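Local atomic coordinates of putative cytosine/guanine deaminase (Unidentified, PDB entry 2PAJ), a protein that catalyses the zinc-dependent hydrolytic deamination of 2-amino-4-hydroxypteridines such as isoxanthopterin, releasing ammonium and leaving the 2,4-dihydroxypteridine. Residues A[12-17]-A[59-64]. Residues are numbered along the deposited sequence; the frame is centred on the assembly and turned at random.
Sequences TLIRNA and TIVDAT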
loop_
_atom_site.group_PDB
_atom_site.type_symbol
_atom_site.label_atom_id
_atom_site.label_comp_id
_atom_site.label_asym_id
_atom_site.label_seq_id
_atom_site.Cartn_x
_atom_site.Cartn_y
_atom_site.Cartn_z
ATOM N N THR A 12 -2.997 26.452 2.022
ATOM C CA THR A 12 -1.635 26.290 2.471
ATOM C C THR A 12 -0.647 26.457 1.337
ATOM O O THR A 12 -0.928 26.098 0.198
ATOM C CB THR A 12 -1.456 24.922 3.120
ATOM O OG1 THR A 12 -2.309 24.842 4.269
ATOM C CG2 THR A 12 -0.010 24.709 3.525
ATOM N N LEU A 13 0.515 27.010 1.652
ATOM C CA LEU A 13 1.527 27.214 0.640
ATOM C C LEU A 13 2.857 26.613 1.057
ATOM O O LEU A 13 3.474 27.035 2.027
ATOM C CB LEU A 13 1.697 28.707 0.355
ATOM C CG LEU A 13 2.523 29.130 -0.863
ATOM C CD1 LEU A 13 1.740 28.855 -2.127
ATOM C CD2 LEU A 13 2.861 30.610 -0.772
ATOM N N ILE A 14 3.271 25.593 0.322
ATOM C CA ILE A 14 4.551 24.952 0.560
ATOM C C ILE A 14 5.472 25.782 -0.330
ATOM O O ILE A 14 5.258 25.875 -1.542
ATOM C CB ILE A 14 4.514 23.479 0.097
ATOM C CG1 ILE A 14 3.405 22.729 0.847
ATOM C CG2 ILE A 14 5.853 22.810 0.344
ATOM C CD1 ILE A 14 3.204 21.308 0.371
ATOM N N ARG A 15 6.472 26.414 0.272
ATOM C CA ARG A 15 7.354 27.272 -0.503
ATOM C C ARG A 15 8.810 26.861 -0.586
ATOM O O ARG A 15 9.358 26.222 0.319
ATOM C CB ARG A 15 7.341 28.701 0.045
ATOM C CG ARG A 15 6.020 29.212 0.563
ATOM C CD ARG A 15 6.215 30.638 1.054
ATOM N NE ARG A 15 6.634 31.527 -0.036
ATOM C CZ ARG A 15 7.196 32.724 0.136
ATOM N NH1 ARG A 15 7.420 33.193 1.363
ATOM N NH2 ARG A 15 7.522 33.459 -0.922
ATOM N N ASN A 16 9.416 27.262 -1.699
ATOM C CA ASN A 16 10.834 27.076 -1.961
ATOM C C ASN A 16 11.383 25.659 -1.900
ATOM O O ASN A 16 12.371 25.401 -1.218
ATOM C CB ASN A 16 11.597 27.984 -0.998
ATOM C CG ASN A 16 12.999 28.245 -1.440
ATOM O OD1 ASN A 16 13.236 28.616 -2.587
ATOM N ND2 ASN A 16 13.948 28.066 -0.530
ATOM N N ALA A 17 10.755 24.741 -2.624
ATOM C CA ALA A 17 11.206 23.350 -2.630
ATOM C C ALA A 17 12.463 23.203 -3.495
ATOM O O ALA A 17 12.590 23.850 -4.542
ATOM C CB ALA A 17 10.106 22.450 -3.155
ATOM N N THR A 59 -1.678 29.500 5.363
ATOM C CA THR A 59 -0.682 28.725 6.091
ATOM C C THR A 59 0.537 28.559 5.211
ATOM O O THR A 59 0.419 28.281 4.009
ATOM C CB THR A 59 -1.193 27.330 6.453
ATOM O OG1 THR A 59 -2.283 27.450 7.373
ATOM C CG2 THR A 59 -0.081 26.496 7.083
ATOM N N ILE A 60 1.711 28.742 5.803
ATOM C CA ILE A 60 2.929 28.606 5.033
ATOM C C ILE A 60 3.896 27.623 5.643
ATOM O O ILE A 60 4.120 27.617 6.851
ATOM C CB ILE A 60 3.629 29.966 4.854
ATOM C CG1 ILE A 60 2.766 30.868 3.980
ATOM C CG2 ILE A 60 4.996 29.778 4.211
ATOM C CD1 ILE A 60 3.369 32.201 3.724
ATOM N N VAL A 61 4.444 26.766 4.795
ATOM C CA VAL A 61 5.414 25.782 5.241
ATOM C C VAL A 61 6.660 25.966 4.374
ATOM O O VAL A 61 6.611 25.812 3.151
ATOM C CB VAL A 61 4.846 24.330 5.132
ATOM C CG1 VAL A 61 4.093 24.161 3.855
ATOM C CG2 VAL A 61 5.967 23.315 5.206
ATOM N N ASP A 62 7.764 26.332 5.027
ATOM C CA ASP A 62 9.046 26.570 4.368
ATOM C C ASP A 62 9.760 25.264 4.022
ATOM O O ASP A 62 10.353 24.605 4.883
ATOM C CB ASP A 62 9.928 27.429 5.276
ATOM C CG ASP A 62 11.234 27.822 4.621
ATOM O OD1 ASP A 62 11.194 28.225 3.440
ATOM O OD2 ASP A 62 12.295 27.735 5.285
ATOM N N ALA A 63 9.701 24.903 2.747
ATOM C CA ALA A 63 10.319 23.676 2.277
ATOM C C ALA A 63 11.673 23.958 1.671
ATOM O O ALA A 63 12.091 23.297 0.720
ATOM C CB ALA A 63 9.422 22.992 1.251
ATOM N N THR A 64 12.354 24.956 2.218
ATOM C CA THR A 64 13.674 25.301 1.730
ATOM C C THR A 64 14.621 24.125 1.952
ATOM O O THR A 64 14.706 23.577 3.060
ATOM C CB THR A 64 14.226 26.529 2.447
ATOM O OG1 THR A 64 13.330 27.623 2.250
ATOM C CG2 THR A 64 15.589 26.896 1.898
#
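Ile14 and Val61 lie flank to flank on neighbouring parallel strands of the small mixed sheet that accompanies the TIM barrel in this amidohydrolase, at the sheet's 59-62 edge and well away from the zinc site. Val61 CG1 sits between its own backbone N and carbonyl carbon (chi1 42°), which turns this methyl onto Ile14 CG1 at 3.4 Å. The other branch of Ile14, CG2, reaches Ala63 CB at 3.7 Å. Phe447 and Met444 of strand 442-448, together with Ile68, cover this apolar face, joining the small sheet to the strands beside it. Thr12 and Thr59 extend the same face, also side by side, with Thr12 OG1 against Thr59 CB. Between the strands, Leu13 and Arg15 each use both N and O: Leu13 N binds Thr59 O and Leu13 O takes Val61 N, then Arg15 N binds Val61 O and Arg15 O takes Ala63 N. On the reverse face the aliphatic part of Arg15 passes aslant over Ile60, its CD 3.5 Å from Ile60 CG2. Next along the chain, Asn16 has CG anti to its backbone N (chi1 -161°), bringing the amide across to Thr64. There Thr64 OG1 donates to Asp62 OD1 and accepts from Asn16 ND2 at 2.9 Å, with OG1 lying nearly in the plane of the Asn16 amide.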